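TipC2 (PDB 6DHX) acts as an immunity protein of a type VII secretion system, probably protecting the cell by recognising an exported antibacterial toxin. Local coordinates at residues A[18-23]-A[113-118]; A[63-68]-A[75-80]; A[98-103]-A[145-150]; A[102-107]-A[121-126]; A[117-122]-A[186-191]. All coordinates share one frame; numbering follows the deposited sequence.

In the fold
One mixed sheet connects all five contacts. Contact 1 opens at 18-23, where helix 21-32 begins, and closes at 113-118; contact 2, pairing strands 59-65 and 74-82, falls between. Contacts 3 and 4 begin before contact 1 closes: contact 3 sets the turn between strands 89-99 and 102-111 against the end of helix 137-146, and contact 4 joins strands 102-111 and 116-127. Contact 5 adds strand 187-190 in parallel. Between centres, contacts 3 and 4, sharing V102 and R103, lie about 9 Å apart, contacts 1 and 5, sharing L117 and T118, about 12 Å, and contacts 1 and 3 about 31 Å. Strand 116-127 thus brings segments from near both ends of the chain to the sheet.

Contact 1 (A[18-23]-A[113-118])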
# COMPACT_ATOMS: atom_id res chain seq x y z
N PRO A 18 8.26 -17.71 0.37
CA PRO A 18 8.44 -16.28 0.08
C PRO A 18 9.90 -15.93 -0.14
O PRO A 18 10.79 -16.43 0.53
CB PRO A 18 7.90 -15.59 1.33
CG PRO A 18 6.94 -16.65 1.94
CD PRO A 18 7.58 -17.94 1.66
N LYS A 19 10.12 -15.04 -1.12
CA LYS A 19 11.48 -14.57 -1.43
C LYS A 19 11.73 -13.16 -0.88
O LYS A 19 12.90 -12.71 -0.86
CB LYS A 19 11.73 -14.60 -2.96
CG LYS A 19 11.86 -16.01 -3.58
CD LYS A 19 12.61 -15.97 -4.91
CE LYS A 19 12.60 -17.32 -5.65
NZ LYS A 19 13.65 -17.36 -6.77
N ASN A 20 10.69 -12.50 -0.41
CA ASN A 20 10.77 -11.17 0.17
C ASN A 20 9.55 -10.94 1.06
O ASN A 20 8.61 -11.76 1.10
CB ASN A 20 10.84 -10.10 -0.95
CG ASN A 20 9.65 -10.20 -1.86
OD1 ASN A 20 8.53 -9.98 -1.41
ND2 ASN A 20 9.89 -10.56 -3.13
N ILE A 21 9.54 -9.79 1.73
CA ILE A 21 8.51 -9.53 2.73
C ILE A 21 7.15 -9.38 2.09
O ILE A 21 6.13 -9.69 2.74
CB ILE A 21 8.88 -8.28 3.57
CG1 ILE A 21 7.96 -8.17 4.78
CG2 ILE A 21 8.84 -6.98 2.67
CD1 ILE A 21 8.53 -7.22 5.87
N PHE A 22 7.07 -8.94 0.83
CA PHE A 22 5.78 -8.78 0.18
C PHE A 22 5.20 -10.15 -0.20
O PHE A 22 4.00 -10.36 -0.06
CB PHE A 22 5.91 -7.88 -1.07
CG PHE A 22 6.54 -6.54 -0.71
CD1 PHE A 22 5.80 -5.61 0.04
CD2 PHE A 22 7.86 -6.30 -0.97
CE1 PHE A 22 6.39 -4.41 0.48
CE2 PHE A 22 8.48 -5.09 -0.52
CZ PHE A 22 7.72 -4.16 0.21
N ASP A 23 6.04 -11.07 -0.68
CA ASP A 23 5.59 -12.46 -0.85
C ASP A 23 5.04 -13.00 0.46
O ASP A 23 4.09 -13.78 0.48
CB ASP A 23 6.73 -13.39 -1.27
CG ASP A 23 7.17 -13.25 -2.71
OD1 ASP A 23 6.41 -12.79 -3.60
OD2 ASP A 23 8.33 -13.66 -2.98
N GLN A 113 4.19 -11.78 -10.23
CA GLN A 113 4.77 -12.55 -11.32
C GLN A 113 6.19 -12.10 -11.70
O GLN A 113 6.90 -12.90 -12.31
CB GLN A 113 3.89 -12.55 -12.57
CG GLN A 113 2.48 -13.22 -12.31
CD GLN A 113 2.60 -14.55 -11.58
OE1 GLN A 113 3.30 -15.44 -12.03
NE2 GLN A 113 1.98 -14.66 -10.42
N ASP A 114 6.61 -10.89 -11.32
CA ASP A 114 7.95 -10.41 -11.63
C ASP A 114 8.65 -9.94 -10.37
O ASP A 114 9.71 -9.27 -10.45
CB ASP A 114 7.90 -9.31 -12.70
CG ASP A 114 7.06 -8.12 -12.27
OD1 ASP A 114 6.58 -8.10 -11.11
OD2 ASP A 114 6.89 -7.19 -13.10
N ARG A 115 8.09 -10.29 -9.19
CA ARG A 115 8.64 -9.93 -7.88
C ARG A 115 9.12 -8.49 -7.86
O ARG A 115 10.28 -8.19 -7.55
CB ARG A 115 9.78 -10.90 -7.49
CG ARG A 115 9.21 -12.34 -7.22
CD ARG A 115 10.24 -13.30 -6.56
NE ARG A 115 9.89 -14.76 -6.75
CZ ARG A 115 8.97 -15.45 -6.05
NH1 ARG A 115 8.77 -16.73 -6.31
NH2 ARG A 115 8.24 -14.87 -5.09
N THR A 116 8.24 -7.57 -8.26
CA THR A 116 8.64 -6.17 -8.41
C THR A 116 7.74 -5.30 -7.56
O THR A 116 6.51 -5.47 -7.58
CB THR A 116 8.55 -5.75 -9.89
OG1 THR A 116 9.53 -6.49 -10.67
CG2 THR A 116 8.87 -4.24 -10.04
N LEU A 117 8.34 -4.40 -6.76
CA LEU A 117 7.62 -3.37 -6.03
C LEU A 117 7.75 -2.06 -6.82
O LEU A 117 8.86 -1.56 -6.99
CB LEU A 117 8.22 -3.19 -4.65
CG LEU A 117 7.59 -2.08 -3.83
CD1 LEU A 117 6.16 -2.50 -3.35
CD2 LEU A 117 8.46 -1.78 -2.63
N THR A 118 6.63 -1.49 -7.24
CA THR A 118 6.60 -0.24 -8.00
C THR A 118 5.96 0.83 -7.13
O THR A 118 4.81 0.68 -6.71
CB THR A 118 5.84 -0.45 -9.31
OG1 THR A 118 6.46 -1.50 -10.08
CG2 THR A 118 5.81 0.82 -10.17
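K19 lays its aliphatic chain across one face of the R115 guanidinium at about a right angle, with K19 CD 3.5 Å from R115 NE and CG over the centre of the group. N20 follows as N-cap of helix 21-32: its OD1 accepts from D23 N at 2.8 Å and more weakly from F22 N, while ND2 is held by Q185 and Y110. The ring of F22 next meets L117, CZ to CD2 at 3.8 Å, and L117 CD1 sits over the rim of one ring face; I21 CG2 covers the opposite face. D23 closes the group. Its OD2 takes K19 N (2.9 Å) through the anti lone pair and forms a salt bridge to R115 NH2, modelled so short that its exact geometry is doubtful, and OD1 reaches R112 and Y110. A capped helix N-terminus is thereby docked against the G1 beta bulge, formed by R115 and T116 opposite T111, of the hairpin of strands 102-111 and 116-127.

Contact 2 (A[63-68]-A[75-80])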
# COMPACT_ATOMS: atom_id res chain seq x y z
N ILE A 63 -7.45 -4.27 3.79
CA ILE A 63 -7.08 -3.88 5.14
C ILE A 63 -7.13 -2.36 5.20
O ILE A 63 -6.59 -1.69 4.31
CB ILE A 63 -5.66 -4.37 5.49
CG1 ILE A 63 -5.48 -5.88 5.17
CG2 ILE A 63 -5.29 -4.00 6.93
CD1 ILE A 63 -6.55 -6.83 5.85
N LEU A 64 -7.77 -1.82 6.22
CA LEU A 64 -7.92 -0.37 6.35
C LEU A 64 -7.48 0.03 7.75
O LEU A 64 -8.02 -0.50 8.74
CB LEU A 64 -9.41 0.05 6.15
CG LEU A 64 -9.68 1.55 6.19
CD1 LEU A 64 -8.98 2.18 4.93
CD2 LEU A 64 -11.17 1.90 6.16
N TYR A 65 -6.53 0.96 7.85
CA TYR A 65 -6.13 1.41 9.18
C TYR A 65 -7.25 2.20 9.84
O TYR A 65 -7.88 3.06 9.21
CB TYR A 65 -4.85 2.26 9.12
CG TYR A 65 -3.64 1.37 9.18
CD1 TYR A 65 -3.28 0.59 8.08
CD2 TYR A 65 -2.91 1.24 10.36
CE1 TYR A 65 -2.18 -0.31 8.13
CE2 TYR A 65 -1.83 0.34 10.44
CZ TYR A 65 -1.48 -0.42 9.33
OH TYR A 65 -0.41 -1.28 9.39
N LYS A 66 -7.49 1.90 11.12
CA LYS A 66 -8.49 2.60 11.92
C LYS A 66 -8.07 4.04 12.18
O LYS A 66 -6.89 4.36 12.25
CB LYS A 66 -8.70 1.88 13.27
CG LYS A 66 -9.22 0.43 13.18
CD LYS A 66 -9.18 -0.29 14.54
CE LYS A 66 -9.76 -1.72 14.47
NZ LYS A 66 -9.63 -2.45 15.82
N ASP A 67 -9.06 4.91 12.35
CA ASP A 67 -8.78 6.32 12.61
C ASP A 67 -7.88 6.51 13.83
O ASP A 67 -6.97 7.35 13.80
CB ASP A 67 -10.09 7.07 12.78
CG ASP A 67 -10.94 7.04 11.53
OD1 ASP A 67 -10.36 6.91 10.41
OD2 ASP A 67 -12.18 7.13 11.66
N ILE A 68 -8.09 5.72 14.90
CA ILE A 68 -7.20 5.76 16.08
C ILE A 68 -5.74 5.55 15.70
O ILE A 68 -4.83 6.03 16.39
CB ILE A 68 -7.65 4.73 17.15
CG1 ILE A 68 -6.58 4.53 18.23
CG2 ILE A 68 -7.89 3.36 16.57
CD1 ILE A 68 -6.60 5.55 19.33
N THR A 75 -4.72 10.57 5.97
CA THR A 75 -6.16 10.40 5.89
C THR A 75 -6.57 8.96 5.62
O THR A 75 -7.75 8.61 5.84
CB THR A 75 -6.74 11.31 4.79
OG1 THR A 75 -6.12 11.00 3.53
CG2 THR A 75 -6.47 12.76 5.11
N LYS A 76 -5.65 8.13 5.11
CA LYS A 76 -5.98 6.76 4.74
C LYS A 76 -4.70 5.95 4.63
O LYS A 76 -3.70 6.43 4.07
CB LYS A 76 -6.74 6.72 3.40
CG LYS A 76 -7.24 5.34 3.03
CD LYS A 76 -8.24 5.44 1.86
CE LYS A 76 -8.88 4.10 1.61
NZ LYS A 76 -9.89 4.15 0.48
N ILE A 77 -4.74 4.72 5.11
CA ILE A 77 -3.67 3.76 4.88
C ILE A 77 -4.36 2.43 4.64
O ILE A 77 -5.17 1.99 5.45
CB ILE A 77 -2.69 3.64 6.09
CG1 ILE A 77 -2.18 5.01 6.56
CG2 ILE A 77 -1.53 2.66 5.74
CD1 ILE A 77 -1.52 4.98 7.98
N ALA A 78 -4.05 1.78 3.52
CA ALA A 78 -4.83 0.61 3.14
C ALA A 78 -3.95 -0.40 2.43
O ALA A 78 -2.91 -0.07 1.85
CB ALA A 78 -6.02 1.03 2.25
N ILE A 79 -4.36 -1.67 2.51
CA ILE A 79 -3.69 -2.76 1.79
C ILE A 79 -4.76 -3.53 1.04
O ILE A 79 -5.68 -4.04 1.66
CB ILE A 79 -2.94 -3.72 2.73
CG1 ILE A 79 -2.05 -2.96 3.72
CG2 ILE A 79 -2.13 -4.72 1.87
CD1 ILE A 79 -1.46 -3.87 4.83
N ASP A 80 -4.65 -3.60 -0.28
CA ASP A 80 -5.59 -4.38 -1.08
C ASP A 80 -4.88 -5.61 -1.63
O ASP A 80 -3.73 -5.52 -2.04
CB ASP A 80 -6.14 -3.57 -2.27
CG ASP A 80 -7.16 -2.55 -1.86
OD1 ASP A 80 -7.86 -2.79 -0.88
OD2 ASP A 80 -7.22 -1.44 -2.45
O HOH W 1 -7.19 4.40 6.83
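Y65 overlaps I77 with one edge of its ring, CD1 lying 3.6 Å from I77 CG2 while the I77 carbonyl oxygen sits in the ring plane. The ring is brought there by a first torsion that turns CG beside the backbone N (chi1 -87°). Its hydroxyl is bound by D169 of helix 151-173, so the ring is held at both its flank and its tip. Next along the same face, I63 and I79 run side by side and point the same way, CB to CB at 3.9 Å. On the other face, the side chain of L64 crosses the extended chain of K76 at about a right angle, its CD1 3.8 Å from K76 CE, and also packs against A78; the ammonium of K76 goes on to Y93.

The backbones are joined at I63 and I79 by two bonds, I63 N to I79 O at 2.8 Å and I79 N to I63 O at 2.9 Å. Beyond the non-hydrogen-bonded pair of L64 and A78, Y65 N still bonds I77 O directly, but a water completes the other half: it donates to Y65 O (2.8 Å) and accepts from I77 N (3.0 Å), where the strands begin to part. This is an antiparallel beta hairpin of strands 59-65 and 74-82 opening toward its connection, with a water inserted, its face of Y65, I77 and I79 packed on helix 151-173.

Contact 3 (A[98-103]-A[145-150]); sequences IGPNVR and KKYGIT
The Y147 ring turns one face, tilted and off-centre, to a hollow in the backbone of I98 and G99. With no side chain at G99, the ring can approach its CA, which makes an off-centre CH-pi contact 4.1 Å from the ring centroid. I98 O lies 3.4 Å from Y147 CD1, and the rim of the hollow is formed by P100 CD, 3.8 Å from Y147 OH, and by V102 CG2. On the ring's opposite face lies K146 CG. The I98 side chain touches both Y147 and I149: CG1 stands between the backbone N and carbonyl carbon (chi1 67°), sending CD1 to 3.7 Å from Y147 CD2. The bump of I149 CD1 presses on I98 CG2 at 3.4 Å, tighter than usual carbon contact. A water donates to I98 O at 2.7 Å and, weakly, to Y147 O. The contact sets a Schellman motif, with G148 ending helix 137-146, against a hairpin whose type II turn from G99 to V102 adjoins a classic beta bulge.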
# COMPACT_ATOMS: atom_id res chain seq x y z
N ILE A 98 -2.05 17.65 1.53
CA ILE A 98 -0.89 18.51 1.25
C ILE A 98 -1.26 19.96 1.06
O ILE A 98 -0.37 20.83 1.13
CB ILE A 98 -0.08 18.01 0.05
CG1 ILE A 98 -0.88 18.13 -1.25
CG2 ILE A 98 0.37 16.57 0.30
CD1 ILE A 98 -0.04 17.85 -2.47
N GLY A 99 -2.53 20.27 0.85
CA GLY A 99 -2.98 21.63 0.77
C GLY A 99 -4.49 21.61 0.85
O GLY A 99 -5.10 20.55 0.98
N PRO A 100 -5.13 22.78 0.74
CA PRO A 100 -6.59 22.81 0.88
C PRO A 100 -7.23 22.07 -0.29
O PRO A 100 -6.98 22.38 -1.45
CB PRO A 100 -6.92 24.31 0.87
CG PRO A 100 -5.83 24.93 0.07
CD PRO A 100 -4.58 24.07 0.27
N ASN A 101 -8.01 21.03 0.04
CA ASN A 101 -8.72 20.20 -0.94
C ASN A 101 -7.78 19.40 -1.84
O ASN A 101 -8.15 19.01 -2.94
CB ASN A 101 -9.67 21.04 -1.80
CG ASN A 101 -10.65 21.84 -0.95
OD1 ASN A 101 -11.48 21.26 -0.26
ND2 ASN A 101 -10.54 23.16 -1.01
N VAL A 102 -6.56 19.11 -1.40
CA VAL A 102 -5.62 18.36 -2.24
C VAL A 102 -4.90 17.34 -1.36
O VAL A 102 -4.39 17.70 -0.30
CB VAL A 102 -4.60 19.27 -2.95
CG1 VAL A 102 -3.63 18.42 -3.80
CG2 VAL A 102 -5.31 20.34 -3.83
N ARG A 103 -4.86 16.07 -1.80
CA ARG A 103 -4.14 15.02 -1.10
C ARG A 103 -3.15 14.37 -2.05
O ARG A 103 -3.41 14.27 -3.26
CB ARG A 103 -5.09 13.91 -0.54
CG ARG A 103 -6.28 14.48 0.30
CD ARG A 103 -6.99 13.34 1.06
NE ARG A 103 -7.41 12.23 0.20
CZ ARG A 103 -8.54 12.23 -0.52
NH1 ARG A 103 -9.33 13.30 -0.49
NH2 ARG A 103 -8.87 11.18 -1.27
N LYS A 145 5.24 20.31 -6.68
CA LYS A 145 6.03 21.55 -6.69
C LYS A 145 5.28 22.70 -6.03
O LYS A 145 5.86 23.48 -5.26
CB LYS A 145 6.43 21.91 -8.11
CG LYS A 145 7.28 23.21 -8.22
CD LYS A 145 7.48 23.56 -9.71
CE LYS A 145 8.20 24.89 -9.90
NZ LYS A 145 7.96 25.40 -11.29
N LYS A 146 3.99 22.83 -6.30
CA LYS A 146 3.22 23.92 -5.70
C LYS A 146 3.26 23.84 -4.18
O LYS A 146 3.49 24.85 -3.50
CB LYS A 146 1.79 23.90 -6.20
CG LYS A 146 0.89 24.89 -5.55
CD LYS A 146 -0.44 24.93 -6.27
CE LYS A 146 -1.26 26.10 -5.73
NZ LYS A 146 -2.71 25.83 -5.95
N TYR A 147 3.07 22.66 -3.62
CA TYR A 147 3.01 22.52 -2.18
C TYR A 147 4.37 22.20 -1.55
O TYR A 147 4.42 21.86 -0.36
CB TYR A 147 1.95 21.47 -1.83
CG TYR A 147 0.58 21.99 -2.19
CD1 TYR A 147 0.02 23.03 -1.46
CD2 TYR A 147 -0.13 21.47 -3.25
CE1 TYR A 147 -1.21 23.54 -1.80
CE2 TYR A 147 -1.37 22.00 -3.61
CZ TYR A 147 -1.91 23.02 -2.85
OH TYR A 147 -3.14 23.55 -3.17
N GLY A 148 5.45 22.31 -2.31
CA GLY A 148 6.79 22.12 -1.77
C GLY A 148 7.16 20.71 -1.35
O GLY A 148 7.90 20.53 -0.38
N ILE A 149 6.69 19.70 -2.07
CA ILE A 149 6.98 18.31 -1.74
C ILE A 149 8.08 17.80 -2.66
O ILE A 149 7.87 17.70 -3.88
CB ILE A 149 5.72 17.46 -1.87
CG1 ILE A 149 4.64 18.05 -0.98
CG2 ILE A 149 6.04 16.00 -1.52
CD1 ILE A 149 3.34 17.38 -1.12
N THR A 150 9.23 17.46 -2.09
CA THR A 150 10.37 17.01 -2.88
C THR A 150 10.41 15.50 -2.96
O THR A 150 9.71 14.79 -2.23
CB THR A 150 11.67 17.52 -2.25
OG1 THR A 150 11.83 16.91 -0.96
CG2 THR A 150 11.64 19.07 -2.11
O HOH W 2 2.23 20.59 1.86

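Contact 4 (A[102-107]-A[121-126])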
# COMPACT_ATOMS: atom_id res chain seq x y z
N VAL A 102 -6.56 19.11 -1.40
CA VAL A 102 -5.62 18.36 -2.24
C VAL A 102 -4.90 17.34 -1.36
O VAL A 102 -4.39 17.70 -0.30
CB VAL A 102 -4.60 19.27 -2.95
CG1 VAL A 102 -3.63 18.42 -3.80
CG2 VAL A 102 -5.31 20.34 -3.83
N ARG A 103 -4.86 16.07 -1.80
CA ARG A 103 -4.14 15.02 -1.10
C ARG A 103 -3.15 14.37 -2.05
O ARG A 103 -3.41 14.27 -3.26
CB ARG A 103 -5.09 13.91 -0.54
CG ARG A 103 -6.28 14.48 0.30
CD ARG A 103 -6.99 13.34 1.06
NE ARG A 103 -7.41 12.23 0.20
CZ ARG A 103 -8.54 12.23 -0.52
NH1 ARG A 103 -9.33 13.30 -0.49
NH2 ARG A 103 -8.87 11.18 -1.27
N VAL A 104 -2.03 13.96 -1.51
CA VAL A 104 -1.11 13.10 -2.24
C VAL A 104 -1.42 11.65 -1.88
O VAL A 104 -1.82 11.33 -0.76
CB VAL A 104 0.35 13.47 -1.92
CG1 VAL A 104 0.69 13.08 -0.46
CG2 VAL A 104 1.30 12.84 -2.89
N ARG A 105 -1.29 10.77 -2.86
CA ARG A 105 -1.50 9.35 -2.65
C ARG A 105 -0.23 8.66 -3.06
O ARG A 105 0.21 8.81 -4.20
CB ARG A 105 -2.65 8.83 -3.50
CG ARG A 105 -3.83 9.75 -3.64
CD ARG A 105 -4.75 9.20 -4.73
NE ARG A 105 -5.69 8.17 -4.26
CZ ARG A 105 -5.43 6.86 -4.12
NH1 ARG A 105 -6.39 6.05 -3.69
NH2 ARG A 105 -4.22 6.38 -4.36
N ILE A 106 0.38 7.91 -2.15
CA ILE A 106 1.58 7.17 -2.51
C ILE A 106 1.18 5.71 -2.59
O ILE A 106 0.61 5.15 -1.64
CB ILE A 106 2.73 7.46 -1.52
CG1 ILE A 106 3.14 8.94 -1.71
CG2 ILE A 106 3.94 6.62 -1.81
CD1 ILE A 106 4.16 9.44 -0.67
N TRP A 107 1.49 5.10 -3.73
CA TRP A 107 0.90 3.88 -4.25
C TRP A 107 2.02 2.88 -4.46
O TRP A 107 2.94 3.13 -5.25
CB TRP A 107 0.25 4.27 -5.58
CG TRP A 107 -0.56 3.36 -6.26
CD1 TRP A 107 -0.18 2.46 -7.23
CD2 TRP A 107 -1.97 3.27 -6.18
NE1 TRP A 107 -1.27 1.82 -7.73
CE2 TRP A 107 -2.39 2.29 -7.10
CE3 TRP A 107 -2.92 3.94 -5.42
CZ2 TRP A 107 -3.73 1.94 -7.27
CZ3 TRP A 107 -4.26 3.59 -5.58
CH2 TRP A 107 -4.64 2.60 -6.50
N VAL A 121 3.18 7.94 -7.42
CA VAL A 121 2.55 9.08 -6.74
C VAL A 121 1.37 9.56 -7.56
O VAL A 121 1.49 9.77 -8.78
CB VAL A 121 3.52 10.26 -6.56
CG1 VAL A 121 2.92 11.21 -5.61
CG2 VAL A 121 4.83 9.84 -6.09
N LYS A 122 0.25 9.80 -6.89
CA LYS A 122 -0.96 10.33 -7.50
C LYS A 122 -1.47 11.49 -6.65
O LYS A 122 -1.02 11.72 -5.52
CB LYS A 122 -2.04 9.22 -7.59
CG LYS A 122 -1.64 7.99 -8.42
CD LYS A 122 -2.78 6.94 -8.35
CE LYS A 122 -2.40 5.57 -8.96
NZ LYS A 122 -1.03 5.58 -9.47
N ILE A 123 -2.44 12.21 -7.19
CA ILE A 123 -3.06 13.34 -6.53
C ILE A 123 -4.56 13.09 -6.45
O ILE A 123 -5.15 12.52 -7.37
CB ILE A 123 -2.76 14.66 -7.29
CG1 ILE A 123 -1.26 14.98 -7.20
CG2 ILE A 123 -3.60 15.77 -6.77
CD1 ILE A 123 -0.79 15.43 -5.78
N ALA A 124 -5.18 13.49 -5.35
CA ALA A 124 -6.63 13.56 -5.23
C ALA A 124 -7.05 15.00 -4.99
O ALA A 124 -6.51 15.67 -4.11
CB ALA A 124 -7.14 12.67 -4.08
N LEU A 125 -8.00 15.49 -5.80
CA LEU A 125 -8.61 16.80 -5.63
C LEU A 125 -9.98 16.63 -5.01
O LEU A 125 -10.81 15.88 -5.53
CB LEU A 125 -8.75 17.53 -6.96
CG LEU A 125 -7.48 17.78 -7.74
CD1 LEU A 125 -7.80 18.67 -8.95
CD2 LEU A 125 -6.45 18.42 -6.83
N GLU A 126 -10.23 17.32 -3.90
CA GLU A 126 -11.50 17.20 -3.22
C GLU A 126 -12.42 18.31 -3.69
O GLU A 126 -12.14 19.49 -3.46
CB GLU A 126 -11.33 17.28 -1.71
CG GLU A 126 -10.38 16.26 -1.16
CD GLU A 126 -10.00 16.60 0.27
OE1 GLU A 126 -10.46 17.65 0.76
OE2 GLU A 126 -9.26 15.81 0.89
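K122 lies over one face of the W107 indole, CE 3.6 Å from W107 CD2 and NZ 3.9 Å from the centroid of the five-membered ring, a cation-pi contact only 10° off the ring normal. As modelled, the last torsion of the lysine is eclipsed (chi4 0°), a doubtful detail; CE and NZ both lie over the ring. At the other end, R103 NH1 donates to E126 OE2 at 2.9 Å in a salt bridge, the oxygen lying in the guanidinium plane but being approached on its anti side. E95 and D131 bind R103 NH2 directly, and E95 also holds R105 NE. The carboxylates of E95, D131 and E126 probably balance the arginine charges. A124 CB rests on a face of the R103 guanidinium, 3.6 Å from NH2, and R105 CD packs on K122 CB at 3.9 Å.

The reverse face is apolar: V104 CG2 meets V121 CG1 at 3.6 Å, and V102 CG2 lies alongside L125 CD2 at 3.7 Å. Paired backbone bonds link R103 with A124 and R105 with K122, fixing this register.

Farther out, Y93 meets the W107 ring, while helix 137-146 packs on V104, V121, I123 and L125. This is the regularly paired part of an antiparallel beta hairpin, with one charged and aromatic face and one face packed on a helix.

Contact 5 (A[117-122]-A[186-191])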
# COMPACT_ATOMS: atom_id res chain seq x y z
N LEU A 117 8.34 -4.40 -6.76
CA LEU A 117 7.62 -3.37 -6.03
C LEU A 117 7.75 -2.06 -6.82
O LEU A 117 8.86 -1.56 -6.99
CB LEU A 117 8.22 -3.19 -4.65
CG LEU A 117 7.59 -2.08 -3.83
CD1 LEU A 117 6.16 -2.50 -3.35
CD2 LEU A 117 8.46 -1.78 -2.63
N THR A 118 6.63 -1.49 -7.24
CA THR A 118 6.60 -0.24 -8.00
C THR A 118 5.96 0.83 -7.13
O THR A 118 4.81 0.68 -6.71
CB THR A 118 5.84 -0.45 -9.31
OG1 THR A 118 6.46 -1.50 -10.08
CG2 THR A 118 5.81 0.82 -10.17
N LYS A 119 6.71 1.91 -6.86
CA LYS A 119 6.26 2.99 -5.99
C LYS A 119 5.89 4.13 -6.91
O LYS A 119 6.66 4.47 -7.82
CB LYS A 119 7.35 3.41 -5.00
CG LYS A 119 7.77 2.28 -4.05
CD LYS A 119 9.19 2.26 -3.47
CE LYS A 119 9.49 3.39 -2.54
NZ LYS A 119 10.86 3.20 -1.96
N SER A 120 4.69 4.68 -6.75
CA SER A 120 4.26 5.77 -7.63
C SER A 120 3.46 6.79 -6.81
O SER A 120 3.12 6.55 -5.62
CB SER A 120 3.49 5.18 -8.82
OG SER A 120 2.22 4.73 -8.42
N VAL A 121 3.18 7.94 -7.42
CA VAL A 121 2.55 9.08 -6.74
C VAL A 121 1.37 9.56 -7.56
O VAL A 121 1.49 9.77 -8.78
CB VAL A 121 3.52 10.26 -6.56
CG1 VAL A 121 2.92 11.21 -5.61
CG2 VAL A 121 4.83 9.84 -6.09
N LYS A 122 0.25 9.80 -6.89
CA LYS A 122 -0.96 10.33 -7.50
C LYS A 122 -1.47 11.49 -6.65
O LYS A 122 -1.02 11.72 -5.52
CB LYS A 122 -2.04 9.22 -7.59
CG LYS A 122 -1.64 7.99 -8.42
CD LYS A 122 -2.78 6.94 -8.35
CE LYS A 122 -2.40 5.57 -8.96
NZ LYS A 122 -1.03 5.58 -9.47
N VAL A 186 13.76 -8.62 -4.19
CA VAL A 186 12.63 -7.90 -4.80
C VAL A 186 13.21 -6.77 -5.63
O VAL A 186 14.14 -6.09 -5.20
CB VAL A 186 11.63 -7.37 -3.75
CG1 VAL A 186 12.34 -6.52 -2.69
CG2 VAL A 186 10.55 -6.50 -4.43
N THR A 187 12.67 -6.58 -6.83
CA THR A 187 13.09 -5.47 -7.68
C THR A 187 12.27 -4.25 -7.28
O THR A 187 11.04 -4.33 -7.22
CB THR A 187 12.91 -5.80 -9.16
OG1 THR A 187 13.80 -6.88 -9.54
CG2 THR A 187 13.23 -4.54 -10.01
N VAL A 188 12.92 -3.13 -6.96
CA VAL A 188 12.18 -1.95 -6.48
C VAL A 188 12.31 -0.85 -7.52
O VAL A 188 13.43 -0.50 -7.94
CB VAL A 188 12.66 -1.48 -5.10
CG1 VAL A 188 11.93 -0.17 -4.70
CG2 VAL A 188 12.37 -2.52 -4.05
N LYS A 189 11.17 -0.35 -8.00
CA LYS A 189 11.15 0.71 -9.01
C LYS A 189 10.40 1.90 -8.43
O LYS A 189 9.28 1.75 -7.95
CB LYS A 189 10.47 0.24 -10.29
CG LYS A 189 11.21 -0.92 -10.93
CD LYS A 189 10.60 -1.31 -12.27
CE LYS A 189 11.33 -2.52 -12.87
NZ LYS A 189 10.67 -3.01 -14.11
N MSE A 190 11.01 3.07 -8.46
CA MSE A 190 10.43 4.22 -7.79
C MSE A 190 10.23 5.31 -8.81
O MSE A 190 11.19 5.71 -9.47
CB MSE A 190 11.36 4.64 -6.66
CG MSE A 190 11.07 5.94 -5.96
SE MSE A 190 12.13 5.85 -4.28
CE MSE A 190 12.62 4.09 -4.39
N GLN A 191 8.98 5.75 -8.96
CA GLN A 191 8.65 6.75 -9.98
C GLN A 191 9.45 8.03 -9.79
O GLN A 191 9.88 8.67 -10.77
CB GLN A 191 7.15 7.06 -9.93
CG GLN A 191 6.68 8.02 -11.04
CD GLN A 191 5.21 8.41 -10.90
OE1 GLN A 191 4.56 8.17 -9.87
NE2 GLN A 191 4.69 9.06 -11.94
O HOH W 3 1.93 9.47 -11.36
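L117 N donates to T187 O at 2.7 Å, and L117 O in turn accepts from K189 N at 2.8 Å. The ladder continues with K119 N to K189 O (2.8 Å) and Q191 N to K119 O (2.9 Å), as expected for parallel strands. Beyond the Q191 N bond, the Q191 side chain supplies the next acceptor: CG anti to the backbone N (chi1 -176°) and an extended chain carry OE1 to V121 N at 2.8 Å, almost straight on to the C=O. The amide's other end is used as well, NE2 donating to E137 and to a water that itself donates to V121 O at 2.6 Å.

K119 runs beside selenomethionine M190, both pointing the same way, and its CD touches V188 CG1 at 3.9 Å. Its ammonium makes a cation-pi contact with Y158. V186 CG2 packs on L117 CB at 4.1 Å.

Strand 116-127 alternates its bonding: L117, K119 and V121 serve the segment 186-191, whereas T118 and S120 bond to K109 and W107 of strand 102-111 on its other edge. Helix 151-173 lies across the face of L117, K119 and V121, meeting them with Y158 and L154.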